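Local structure of viral CASP8 and FADD-like apoptosis regulator (2BBR) at residues E24-L29 / F136-L141; F30-A35 / V61-V66; L141-V146 / S155-M160. The protein blocks death-receptor-induced apoptosis of the host cell by interfering with caspase-8 recruitment and activation at the death-inducing signaling complex, and also suppresses NF-kappa-B activation. All coordinates share one frame; numbering follows the deposited sequence.

Interaction 1: residues E24-L29 / F136-L141; sequences EDSLLL and FVELVL
Leu27 and Val137 have the nearest CA atoms, 7.0 Å apart, where the helical segments 24-29 and 136-141 run in nearly the same direction, crossing at 30° with their axes 10.2 Å apart. At that spacing the helices meet through a few side-chain ends. Val137 projects from its helix toward the other and divides its two methyls between two different neighbours. CG1 touches Leu27 CD2 at 3.7 Å, the two side chains crossing at about a right angle, while CG2 lies 3.8 Å from Ser26 OG. The CB of Leu27 points away from the partner helix, but a first torsion that sets CG beside the backbone N (chi1 -60°) and an extended second torsion together bring CD2 back to the valine. Leu27 also touches Leu67 and Val101 of helix 95-104, consistent with this methyl pair belonging to a larger apolar layer.

Beside it the contact turns polar. Ser26 holds its hydroxyl anti to the backbone N (chi1 -180°), pointing across the gap. Glu138, extended beyond CG, brings OE1 to 3.9 Å from Ser26 OG, too far for a direct bond. A water fills the role of bridge: it sits 2.7 Å from Ser26 OG and donates to Glu138 OE1 over 2.8 Å. The same carboxylate oxygen also takes a salt bridge from Arg135 NH1, in the residue just before the helix.

Together these contacts join the first death effector domain to the second. An apolar pair of buried residues beside a water bridge between partly exposed ones is consistent with a hydrated margin, where Arg135 probably stabilises the negative charge of Glu138 and steadies the carboxylate for the bridging water.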
ATOM      1  N   GLU A  24      -7.565   6.050   5.961  1.00 11.85           N
ATOM      2  CA  GLU A  24      -7.813   4.874   5.143  1.00 11.72           C
ATOM      3  C   GLU A  24      -7.876   5.242   3.664  1.00 11.47           C
ATOM      4  O   GLU A  24      -7.388   4.491   2.821  1.00 11.26           O
ATOM      5  CB  GLU A  24      -9.107   4.192   5.590  1.00 13.76           C
ATOM      6  CG  GLU A  24      -9.030   3.657   7.011  1.00 15.36           C
ATOM      7  CD  GLU A  24     -10.371   3.201   7.546  1.00 14.55           C
ATOM      8  OE1 GLU A  24     -11.325   4.005   7.513  1.00 15.76           O
ATOM      9  OE2 GLU A  24     -10.467   2.046   8.006  1.00 17.83           O
ATOM     10  N   ASP A  25      -8.457   6.397   3.348  1.00 11.97           N
ATOM     11  CA  ASP A  25      -8.535   6.845   1.959  1.00 12.11           C
ATOM     12  C   ASP A  25      -7.124   6.995   1.394  1.00 11.82           C
ATOM     13  O   ASP A  25      -6.853   6.594   0.262  1.00 12.43           O
ATOM     14  CB  ASP A  25      -9.238   8.205   1.843  1.00 14.97           C
ATOM     15  CG  ASP A  25     -10.716   8.141   2.165  1.00 16.04           C
ATOM     16  OD1 ASP A  25     -11.321   7.058   2.015  1.00 15.48           O
ATOM     17  OD2 ASP A  25     -11.277   9.192   2.550  1.00 19.25           O
ATOM     18  N   SER A  26      -6.234   7.590   2.183  1.00 12.09           N
ATOM     19  CA  SER A  26      -4.857   7.800   1.758  1.00 12.65           C
ATOM     20  C   SER A  26      -4.159   6.470   1.495  1.00 11.34           C
ATOM     21  O   SER A  26      -3.398   6.337   0.539  1.00 11.18           O
ATOM     22  CB  SER A  26      -4.095   8.590   2.826  1.00 14.31           C
ATOM     23  OG  SER A  26      -2.751   8.810   2.442  1.00 20.50           O
ATOM     24  N   LEU A  27      -4.412   5.488   2.353  1.00 10.94           N
ATOM     25  CA  LEU A  27      -3.801   4.180   2.180  1.00 10.09           C
ATOM     26  C   LEU A  27      -4.280   3.523   0.890  1.00  9.78           C
ATOM     27  O   LEU A  27      -3.489   2.929   0.161  1.00  9.92           O
ATOM     28  CB  LEU A  27      -4.109   3.273   3.377  1.00 11.42           C
ATOM     29  CG  LEU A  27      -3.627   3.783   4.738  1.00 12.41           C
ATOM     30  CD1 LEU A  27      -3.944   2.763   5.815  1.00 13.15           C
ATOM     31  CD2 LEU A  27      -2.132   4.048   4.688  1.00 13.99           C
ATOM     32  N   LEU A  28      -5.574   3.628   0.602  1.00 10.05           N
ATOM     33  CA  LEU A  28      -6.094   3.032  -0.618  1.00 10.30           C
ATOM     34  C   LEU A  28      -5.543   3.746  -1.843  1.00 10.07           C
ATOM     35  O   LEU A  28      -5.196   3.106  -2.834  1.00 10.49           O
ATOM     36  CB  LEU A  28      -7.623   3.065  -0.631  1.00 13.49           C
ATOM     37  CG  LEU A  28      -8.320   2.177   0.401  1.00 15.21           C
ATOM     38  CD1 LEU A  28      -9.808   2.127   0.095  1.00 17.56           C
ATOM     39  CD2 LEU A  28      -7.733   0.769   0.361  1.00 16.74           C
ATOM     40  N   LEU A  29      -5.461   5.070  -1.785  1.00 10.59           N
ATOM     41  CA  LEU A  29      -4.918   5.815  -2.912  1.00 10.67           C
ATOM     42  C   LEU A  29      -3.482   5.367  -3.177  1.00 10.42           C
ATOM     43  O   LEU A  29      -3.066   5.238  -4.325  1.00 11.34           O
ATOM     44  CB  LEU A  29      -4.967   7.321  -2.644  1.00 12.94           C
ATOM     45  CG  LEU A  29      -6.332   7.985  -2.839  1.00 16.78           C
ATOM     46  CD1 LEU A  29      -6.252   9.448  -2.449  1.00 19.75           C
ATOM     47  CD2 LEU A  29      -6.766   7.848  -4.293  1.00 18.88           C
ATOM     48  N   PHE A 136       3.350   7.703   6.550  1.00 10.66           N
ATOM     49  CA  PHE A 136       4.406   6.824   6.061  1.00 10.61           C
ATOM     50  C   PHE A 136       4.262   6.586   4.553  1.00 10.42           C
ATOM     51  O   PHE A 136       5.259   6.604   3.826  1.00 10.46           O
ATOM     52  CB  PHE A 136       4.390   5.476   6.787  1.00 11.21           C
ATOM     53  CG  PHE A 136       5.495   4.546   6.358  1.00  9.56           C
ATOM     54  CD1 PHE A 136       6.815   4.800   6.710  1.00 11.91           C
ATOM     55  CD2 PHE A 136       5.218   3.428   5.578  1.00 10.46           C
ATOM     56  CE1 PHE A 136       7.841   3.954   6.290  1.00 11.50           C
ATOM     57  CE2 PHE A 136       6.235   2.578   5.156  1.00 10.28           C
ATOM     58  CZ  PHE A 136       7.549   2.839   5.509  1.00 10.88           C
ATOM     59  N   VAL A 137       3.039   6.372   4.071  1.00 10.17           N
ATOM     60  CA  VAL A 137       2.871   6.139   2.638  1.00  9.89           C
ATOM     61  C   VAL A 137       3.299   7.357   1.839  1.00  9.87           C
ATOM     62  O   VAL A 137       3.765   7.233   0.708  1.00 10.23           O
ATOM     63  CB  VAL A 137       1.413   5.764   2.256  1.00 11.42           C
ATOM     64  CG1 VAL A 137       1.080   4.384   2.795  1.00 14.42           C
ATOM     65  CG2 VAL A 137       0.437   6.805   2.781  1.00 12.59           C
ATOM     66  N   GLU A 138       3.148   8.541   2.421  1.00 11.03           N
ATOM     67  CA  GLU A 138       3.559   9.752   1.729  1.00 10.53           C
ATOM     68  C   GLU A 138       5.089   9.840   1.729  1.00 10.34           C
ATOM     69  O   GLU A 138       5.687  10.313   0.764  1.00 10.50           O
ATOM     70  CB  GLU A 138       2.885  10.967   2.375  1.00 12.54           C
ATOM     71  CG  GLU A 138       1.393  11.015   2.017  1.00 16.50           C
ATOM     72  CD  GLU A 138       0.548  11.900   2.922  1.00 18.11           C
ATOM     73  OE1 GLU A 138      -0.635  12.122   2.585  1.00 24.40           O
ATOM     74  OE2 GLU A 138       1.045  12.359   3.966  1.00 17.99           O
ATOM     75  N   LEU A 139       5.723   9.358   2.794  1.00  9.91           N
ATOM     76  CA  LEU A 139       7.181   9.328   2.863  1.00  9.87           C
ATOM     77  C   LEU A 139       7.687   8.362   1.782  1.00  9.10           C
ATOM     78  O   LEU A 139       8.650   8.658   1.071  1.00  9.80           O
ATOM     79  CB  LEU A 139       7.645   8.848   4.242  1.00 11.57           C
ATOM     80  CG  LEU A 139       9.131   8.509   4.394  1.00 11.62           C
ATOM     81  CD1 LEU A 139       9.983   9.725   4.064  1.00 13.67           C
ATOM     82  CD2 LEU A 139       9.405   8.028   5.814  1.00 13.93           C
ATOM     83  N   VAL A 140       7.034   7.209   1.651  1.00  8.74           N
ATOM     84  CA  VAL A 140       7.435   6.237   0.638  1.00  8.34           C
ATOM     85  C   VAL A 140       7.334   6.846  -0.761  1.00  8.91           C
ATOM     86  O   VAL A 140       8.263   6.730  -1.561  1.00  8.87           O
ATOM     87  CB  VAL A 140       6.576   4.952   0.718  1.00  9.17           C
ATOM     88  CG1 VAL A 140       6.926   4.010  -0.435  1.00  9.91           C
ATOM     89  CG2 VAL A 140       6.805   4.262   2.055  1.00  9.76           C
ATOM     90  N   LEU A 141       6.223   7.509  -1.058  1.00  9.00           N
ATOM     91  CA  LEU A 141       6.077   8.117  -2.374  1.00  9.62           C
ATOM     92  C   LEU A 141       7.137   9.189  -2.608  1.00  9.11           C
ATOM     93  O   LEU A 141       7.663   9.309  -3.716  1.00  9.84           O
ATOM     94  CB  LEU A 141       4.673   8.707  -2.543  1.00 10.26           C
ATOM     95  CG  LEU A 141       3.538   7.678  -2.632  1.00 10.99           C
ATOM     96  CD1 LEU A 141       2.210   8.407  -2.776  1.00 12.95           C
ATOM     97  CD2 LEU A 141       3.757   6.745  -3.814  1.00 12.11           C
TER
HETATM   98  O   HOH W   1      -2.100  10.775   0.665  1.00 27.65           O

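Interaction 2: residues F30-A35 / V61-V66; sequences FLCHDA and VEMLYV
Glu62 OE2 is gripped by two groups, a salt bridge from Lys98 NZ and a hydrogen bond from Gly89 N, while its other oxygen, OE1, bonds to Ser91 OG. The buried carboxylate is thus tied to Gly89 and Ser91 and to Lys98 of helix 95-104, and Lys98 also lines the pocket of a bound azide ion. From the next residue on this helix, the contact with segment 30-35 is wholly apolar. Met63 leaves its backbone at an angle to the partner, but its fully extended chain (chi2 178°, chi3 -174°) carries the terminal methyl across, and CE comes to rest 3.9 Å from Cys32 SG. Leu31 points toward helix 57-66, and its CD1 lies loosely against two residues of it, 4.4 Å from Met63 CG and equally far from Val66 CG1. These looser distances make the thioether end of Met63 the nearest point. Leu49 of helix 42-51 touches both Cys32 and Met63 and so closes the cluster from another helix. Cys32, the first residue to leave helical geometry after helix 22-31, is itself buried in the cluster. Such a centre, built from several helices, is that of the death-fold helical bundle, here in the first death effector domain.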
ATOM      1  N   PHE A  30      -2.728   5.119  -2.110  1.00 10.55           N
ATOM      2  CA  PHE A  30      -1.349   4.660  -2.249  1.00 10.31           C
ATOM      3  C   PHE A  30      -1.328   3.276  -2.904  1.00  9.82           C
ATOM      4  O   PHE A  30      -0.531   3.015  -3.806  1.00 10.08           O
ATOM      5  CB  PHE A  30      -0.680   4.603  -0.875  1.00 10.78           C
ATOM      6  CG  PHE A  30       0.685   3.977  -0.890  1.00  9.14           C
ATOM      7  CD1 PHE A  30       1.816   4.720  -1.217  1.00  9.15           C
ATOM      8  CD2 PHE A  30       0.840   2.634  -0.576  1.00  9.20           C
ATOM      9  CE1 PHE A  30       3.086   4.125  -1.227  1.00 10.12           C
ATOM     10  CE2 PHE A  30       2.095   2.037  -0.586  1.00 10.20           C
ATOM     11  CZ  PHE A  30       3.222   2.782  -0.910  1.00  9.39           C
ATOM     12  N   LEU A  31      -2.213   2.390  -2.456  1.00  9.08           N
ATOM     13  CA  LEU A  31      -2.278   1.046  -3.024  1.00  9.29           C
ATOM     14  C   LEU A  31      -2.577   1.087  -4.521  1.00  8.61           C
ATOM     15  O   LEU A  31      -2.147   0.208  -5.275  1.00  9.57           O
ATOM     16  CB  LEU A  31      -3.358   0.215  -2.321  1.00  9.67           C
ATOM     17  CG  LEU A  31      -3.071  -0.268  -0.898  1.00  9.75           C
ATOM     18  CD1 LEU A  31      -4.288  -1.006  -0.363  1.00 11.06           C
ATOM     19  CD2 LEU A  31      -1.844  -1.177  -0.888  1.00 10.37           C
ATOM     20  N   CYS A  32      -3.313   2.114  -4.941  1.00  9.46           N
ATOM     21  CA  CYS A  32      -3.693   2.283  -6.342  1.00 10.32           C
ATOM     22  C   CYS A  32      -2.752   3.204  -7.107  1.00 10.91           C
ATOM     23  O   CYS A  32      -3.041   3.570  -8.244  1.00 12.03           O
ATOM     24  CB  CYS A  32      -5.105   2.867  -6.437  1.00 11.43           C
ATOM     25  SG  CYS A  32      -6.404   1.866  -5.705  1.00 12.77           S
ATOM     26  N   HIS A  33      -1.625   3.562  -6.500  1.00 11.22           N
ATOM     27  CA  HIS A  33      -0.685   4.487  -7.125  1.00 11.06           C
ATOM     28  C   HIS A  33      -0.219   4.139  -8.539  1.00 12.66           C
ATOM     29  O   HIS A  33      -0.161   5.017  -9.400  1.00 13.93           O
ATOM     30  CB  HIS A  33       0.535   4.673  -6.224  1.00 10.33           C
ATOM     31  CG  HIS A  33       1.437   5.790  -6.651  1.00 10.91           C
ATOM     32  ND1 HIS A  33       1.098   7.119  -6.515  1.00 12.74           N
ATOM     33  CD2 HIS A  33       2.663   5.771  -7.227  1.00 11.25           C
ATOM     34  CE1 HIS A  33       2.075   7.871  -6.992  1.00 12.59           C
ATOM     35  NE2 HIS A  33       3.036   7.077  -7.430  1.00 11.54           N
ATOM     36  N   ASP A  34       0.118   2.878  -8.780  1.00 11.64           N
ATOM     37  CA  ASP A  34       0.592   2.461 -10.098  1.00 13.50           C
ATOM     38  C   ASP A  34      -0.521   2.326 -11.129  1.00 12.94           C
ATOM     39  O   ASP A  34      -0.359   2.721 -12.285  1.00 14.83           O
ATOM     40  CB  ASP A  34       1.325   1.125 -10.003  1.00 14.02           C
ATOM     41  CG  ASP A  34       2.446   1.148  -8.992  1.00 16.28           C
ATOM     42  OD1 ASP A  34       3.319   2.036  -9.093  1.00 16.89           O
ATOM     43  OD2 ASP A  34       2.453   0.278  -8.098  1.00 15.10           O
ATOM     44  N   ALA A  35      -1.652   1.767 -10.712  1.00 14.28           N
ATOM     45  CA  ALA A  35      -2.774   1.555 -11.619  1.00 16.74           C
ATOM     46  C   ALA A  35      -3.618   2.796 -11.892  1.00 19.01           C
ATOM     47  O   ALA A  35      -4.111   2.980 -13.006  1.00 20.76           O
ATOM     48  CB  ALA A  35      -3.659   0.437 -11.084  1.00 17.78           C
ATOM     49  N   VAL A  61     -11.361  -7.174  -1.614  1.00  9.93           N
ATOM     50  CA  VAL A  61     -11.143  -7.965  -0.413  1.00  9.37           C
ATOM     51  C   VAL A  61      -9.729  -7.724   0.116  1.00  9.92           C
ATOM     52  O   VAL A  61      -9.532  -7.551   1.320  1.00 10.45           O
ATOM     53  CB  VAL A  61     -11.383  -9.463  -0.709  1.00 10.38           C
ATOM     54  CG1 VAL A  61     -10.829 -10.328   0.409  1.00 10.83           C
ATOM     55  CG2 VAL A  61     -12.878  -9.714  -0.860  1.00 11.55           C
ATOM     56  N   GLU A  62      -8.745  -7.684  -0.779  1.00  9.79           N
ATOM     57  CA  GLU A  62      -7.369  -7.437  -0.353  1.00 10.52           C
ATOM     58  C   GLU A  62      -7.239  -6.046   0.253  1.00 10.05           C
ATOM     59  O   GLU A  62      -6.569  -5.863   1.269  1.00 10.15           O
ATOM     60  CB  GLU A  62      -6.397  -7.567  -1.523  1.00 11.27           C
ATOM     61  CG  GLU A  62      -6.168  -8.986  -1.978  1.00 12.09           C
ATOM     62  CD  GLU A  62      -4.883  -9.123  -2.765  1.00 11.81           C
ATOM     63  OE1 GLU A  62      -4.933  -9.070  -4.012  1.00 13.28           O
ATOM     64  OE2 GLU A  62      -3.823  -9.268  -2.127  1.00 11.79           O
ATOM     65  N   MET A  63      -7.865  -5.058  -0.380  1.00  9.61           N
ATOM     66  CA  MET A  63      -7.809  -3.702   0.145  1.00 10.27           C
ATOM     67  C   MET A  63      -8.345  -3.653   1.567  1.00  9.98           C
ATOM     68  O   MET A  63      -7.713  -3.085   2.456  1.00 10.97           O
ATOM     69  CB  MET A  63      -8.624  -2.750  -0.724  1.00  9.97           C
ATOM     70  CG  MET A  63      -8.026  -2.493  -2.087  1.00 11.01           C
ATOM     71  SD  MET A  63      -9.074  -1.404  -3.047  1.00 14.31           S
ATOM     72  CE  MET A  63      -8.222  -1.428  -4.622  1.00 12.79           C
ATOM     73  N   LEU A  64      -9.515  -4.246   1.782  1.00  9.88           N
ATOM     74  CA  LEU A  64     -10.108  -4.237   3.116  1.00  9.78           C
ATOM     75  C   LEU A  64      -9.246  -4.997   4.122  1.00  9.66           C
ATOM     76  O   LEU A  64      -9.127  -4.592   5.278  1.00 10.59           O
ATOM     77  CB  LEU A  64     -11.526  -4.817   3.076  1.00 10.46           C
ATOM     78  CG  LEU A  64     -12.540  -3.993   2.270  1.00 11.08           C
ATOM     79  CD1 LEU A  64     -13.875  -4.722   2.231  1.00 12.31           C
ATOM     80  CD2 LEU A  64     -12.693  -2.610   2.891  1.00 12.07           C
ATOM     81  N   TYR A  65      -8.647  -6.099   3.686  1.00  9.87           N
ATOM     82  CA  TYR A  65      -7.791  -6.873   4.575  1.00  9.70           C
ATOM     83  C   TYR A  65      -6.583  -6.041   5.008  1.00 10.71           C
ATOM     84  O   TYR A  65      -6.246  -5.983   6.191  1.00 10.84           O
ATOM     85  CB  TYR A  65      -7.304  -8.138   3.876  1.00 11.31           C
ATOM     86  CG  TYR A  65      -6.460  -9.015   4.771  1.00 11.36           C
ATOM     87  CD1 TYR A  65      -7.049  -9.965   5.603  1.00 12.37           C
ATOM     88  CD2 TYR A  65      -5.072  -8.865   4.821  1.00 13.09           C
ATOM     89  CE1 TYR A  65      -6.279 -10.743   6.464  1.00 13.87           C
ATOM     90  CE2 TYR A  65      -4.295  -9.638   5.681  1.00 13.77           C
ATOM     91  CZ  TYR A  65      -4.909 -10.574   6.498  1.00 12.84           C
ATOM     92  OH  TYR A  65      -4.148 -11.337   7.358  1.00 15.54           O
ATOM     93  N   VAL A  66      -5.936  -5.396   4.043  1.00 11.27           N
ATOM     94  CA  VAL A  66      -4.772  -4.574   4.342  1.00 11.97           C
ATOM     95  C   VAL A  66      -5.136  -3.446   5.309  1.00 12.73           C
ATOM     96  O   VAL A  66      -4.327  -3.064   6.152  1.00 13.45           O
ATOM     97  CB  VAL A  66      -4.163  -3.990   3.041  1.00 13.87           C
ATOM     98  CG1 VAL A  66      -3.062  -2.992   3.372  1.00 15.96           C
ATOM     99  CG2 VAL A  66      -3.601  -5.119   2.185  1.00 16.17           C
TER

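Interaction 3: residues L141-V146 / S155-M160; sequences LALENV and SVLADM
Leu143 reaches across from helix 136-145 toward helix 155-163, and almost all of its contact is made at the far end. Its CB is aimed at the partner helix but touches none of its atoms, and CG, placed beside the backbone N (chi1 -69°), is likewise a spacer. Of the two branches, CD1 makes the contact. It sits over the branch point of Leu157, on the side of CG turned away from CB, 3.7 Å from both Leu157 CG and Leu157 CD2; Leu157 CD1 is farther, at 4.1 Å, and the two leucines meet on a slant. The same Leu143 CD1 lies 4.3 Å from Met160 SD, one helical turn further along, so one methyl rests against both residues of the opposing helix. The other branch, Leu143 CD2, comes no nearer than 4.7 Å, to Met160 SD.

On the opposing helix the tip of Leu157 comes nearer to Leu143 than its CB direction suggests; chi1 is -98°, off the staggered value and probably slightly strained. Leu148 and Val149, in the connection between the helices, also pack on Leu143, as does Ala119 of helix 109-122, which Met160 touches too.

Every group that meets here is a hydrocarbon or a sulfur. Between these two segments of the second death effector domain the contact is purely apolar, so it probably rests on dispersion and exclusion of water, and no polar bond between them sets the rotation of the leucines.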
ATOM      1  N   LEU A 141       6.223   7.509  -1.058  1.00  9.00           N
ATOM      2  CA  LEU A 141       6.077   8.117  -2.374  1.00  9.62           C
ATOM      3  C   LEU A 141       7.137   9.189  -2.608  1.00  9.11           C
ATOM      4  O   LEU A 141       7.663   9.309  -3.716  1.00  9.84           O
ATOM      5  CB  LEU A 141       4.673   8.707  -2.543  1.00 10.26           C
ATOM      6  CG  LEU A 141       3.538   7.678  -2.632  1.00 10.99           C
ATOM      7  CD1 LEU A 141       2.210   8.407  -2.776  1.00 12.95           C
ATOM      8  CD2 LEU A 141       3.757   6.745  -3.814  1.00 12.11           C
ATOM      9  N   ALA A 142       7.452   9.967  -1.578  1.00  9.96           N
ATOM     10  CA  ALA A 142       8.468  11.006  -1.714  1.00 10.14           C
ATOM     11  C   ALA A 142       9.818  10.378  -2.067  1.00  9.39           C
ATOM     12  O   ALA A 142      10.546  10.889  -2.922  1.00  9.80           O
ATOM     13  CB  ALA A 142       8.574  11.812  -0.428  1.00 11.78           C
ATOM     14  N   LEU A 143      10.152   9.274  -1.408  1.00  9.28           N
ATOM     15  CA  LEU A 143      11.405   8.581  -1.689  1.00  9.70           C
ATOM     16  C   LEU A 143      11.380   8.002  -3.102  1.00  9.17           C
ATOM     17  O   LEU A 143      12.384   8.044  -3.813  1.00 10.24           O
ATOM     18  CB  LEU A 143      11.635   7.460  -0.669  1.00  9.90           C
ATOM     19  CG  LEU A 143      11.948   7.907   0.763  1.00 10.91           C
ATOM     20  CD1 LEU A 143      11.787   6.731   1.713  1.00 12.13           C
ATOM     21  CD2 LEU A 143      13.353   8.483   0.844  1.00 12.63           C
ATOM     22  N   GLU A 144      10.233   7.465  -3.509  1.00  8.71           N
ATOM     23  CA  GLU A 144      10.090   6.904  -4.850  1.00  9.47           C
ATOM     24  C   GLU A 144      10.274   7.983  -5.905  1.00  9.89           C
ATOM     25  O   GLU A 144      10.920   7.769  -6.930  1.00 10.04           O
ATOM     26  CB  GLU A 144       8.685   6.335  -5.056  1.00 10.66           C
ATOM     27  CG  GLU A 144       8.426   4.943  -4.541  1.00 12.47           C
ATOM     28  CD  GLU A 144       7.024   4.475  -4.895  1.00 11.55           C
ATOM     29  OE1 GLU A 144       6.585   4.723  -6.043  1.00 14.16           O
ATOM     30  OE2 GLU A 144       6.369   3.863  -4.031  1.00 13.07           O
ATOM     31  N   ASN A 145       9.688   9.146  -5.651  1.00  9.83           N
ATOM     32  CA  ASN A 145       9.730  10.229  -6.614  1.00 10.32           C
ATOM     33  C   ASN A 145      11.103  10.798  -6.928  1.00 10.49           C
ATOM     34  O   ASN A 145      11.277  11.425  -7.977  1.00 11.74           O
ATOM     35  CB  ASN A 145       8.746  11.331  -6.203  1.00 10.55           C
ATOM     36  CG  ASN A 145       7.300  10.876  -6.315  1.00 10.34           C
ATOM     37  OD1 ASN A 145       7.002   9.913  -7.022  1.00 11.43           O
ATOM     38  ND2 ASN A 145       6.395  11.573  -5.632  1.00 12.24           N
ATOM     39  N   VAL A 146      12.072  10.581  -6.044  1.00 11.04           N
ATOM     40  CA  VAL A 146      13.433  11.047  -6.300  1.00 12.18           C
ATOM     41  C   VAL A 146      14.348   9.861  -6.615  1.00 12.72           C
ATOM     42  O   VAL A 146      15.562  10.019  -6.745  1.00 14.98           O
ATOM     43  CB  VAL A 146      14.018  11.852  -5.111  1.00 14.12           C
ATOM     44  CG1 VAL A 146      13.178  13.094  -4.865  1.00 14.55           C
ATOM     45  CG2 VAL A 146      14.089  10.989  -3.868  1.00 14.19           C
ATOM     46  N   SER A 155      16.103  -1.040  -0.045  1.00 10.08           N
ATOM     47  CA  SER A 155      17.190  -1.054   0.926  1.00 10.77           C
ATOM     48  C   SER A 155      17.396   0.273   1.652  1.00 10.28           C
ATOM     49  O   SER A 155      17.796   0.278   2.812  1.00 11.12           O
ATOM     50  CB  SER A 155      18.506  -1.499   0.268  1.00 12.94           C
ATOM     51  OG  SER A 155      18.929  -0.586  -0.724  1.00 14.60           O
ATOM     52  N   VAL A 156      17.133   1.394   0.986  1.00 10.04           N
ATOM     53  CA  VAL A 156      17.296   2.684   1.647  1.00 11.13           C
ATOM     54  C   VAL A 156      16.329   2.761   2.826  1.00  9.46           C
ATOM     55  O   VAL A 156      16.697   3.205   3.918  1.00 11.19           O
ATOM     56  CB  VAL A 156      17.037   3.860   0.677  1.00 11.03           C
ATOM     57  CG1 VAL A 156      16.961   5.170   1.452  1.00 13.64           C
ATOM     58  CG2 VAL A 156      18.157   3.928  -0.356  1.00 14.66           C
ATOM     59  N   LEU A 157      15.092   2.329   2.605  1.00  9.85           N
ATOM     60  CA  LEU A 157      14.095   2.333   3.666  1.00 10.47           C
ATOM     61  C   LEU A 157      14.448   1.311   4.740  1.00  9.55           C
ATOM     62  O   LEU A 157      14.249   1.558   5.929  1.00 10.52           O
ATOM     63  CB  LEU A 157      12.708   2.029   3.101  1.00 13.35           C
ATOM     64  CG  LEU A 157      11.816   3.240   2.834  1.00 15.42           C
ATOM     65  CD1 LEU A 157      10.546   2.802   2.129  1.00 18.17           C
ATOM     66  CD2 LEU A 157      11.492   3.931   4.157  1.00 16.41           C
ATOM     67  N   ALA A 158      14.961   0.156   4.325  1.00  9.42           N
ATOM     68  CA  ALA A 158      15.365  -0.864   5.289  1.00 10.16           C
ATOM     69  C   ALA A 158      16.465  -0.286   6.179  1.00 10.06           C
ATOM     70  O   ALA A 158      16.466  -0.492   7.395  1.00 10.56           O
ATOM     71  CB  ALA A 158      15.873  -2.104   4.565  1.00 10.67           C
ATOM     72  N   ASP A 159      17.398   0.438   5.564  1.00 10.55           N
ATOM     73  CA  ASP A 159      18.495   1.061   6.299  1.00 11.21           C
ATOM     74  C   ASP A 159      17.964   2.070   7.310  1.00 11.28           C
ATOM     75  O   ASP A 159      18.467   2.165   8.431  1.00 11.40           O
ATOM     76  CB  ASP A 159      19.454   1.794   5.355  1.00 13.66           C
ATOM     77  CG  ASP A 159      20.233   0.859   4.455  1.00 16.26           C
ATOM     78  OD1 ASP A 159      20.366  -0.337   4.789  1.00 15.87           O
ATOM     79  OD2 ASP A 159      20.732   1.335   3.415  1.00 19.76           O
ATOM     80  N   MET A 160      16.963   2.841   6.902  1.00 10.50           N
ATOM     81  CA  MET A 160      16.368   3.834   7.783  1.00 10.65           C
ATOM     82  C   MET A 160      15.717   3.149   8.982  1.00 10.13           C
ATOM     83  O   MET A 160      15.846   3.611  10.117  1.00 11.85           O
ATOM     84  CB  MET A 160      15.336   4.662   7.012  1.00 11.25           C
ATOM     85  CG  MET A 160      15.958   5.624   6.008  1.00 11.49           C
ATOM     86  SD  MET A 160      14.810   6.257   4.755  1.00 13.75           S
ATOM     87  CE  MET A 160      13.534   6.985   5.791  1.00 15.94           C
TER

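How the interactions relate
From the N terminus, helix 22-31 serves interaction 1 first and then, at its far end, interaction 2. Interaction 2 closes a short loop, 30-35 to 61-66, within the first death effector domain, and that loop lies inside the long one that interaction 1 closes between 24-29 and 136-141, across both domains. Interaction 3 follows in series, a short closure from 141-146 to 155-160 in the second domain; its first segment begins at Leu141, the last residue of the segment in interaction 1, on the same helix 136-145. Phe30 and His33 pack on Leu141, with Phe30 CD1 3.7 Å from Leu141 CG, so the three interactions are connected where the two domains meet, through neighbouring side chains.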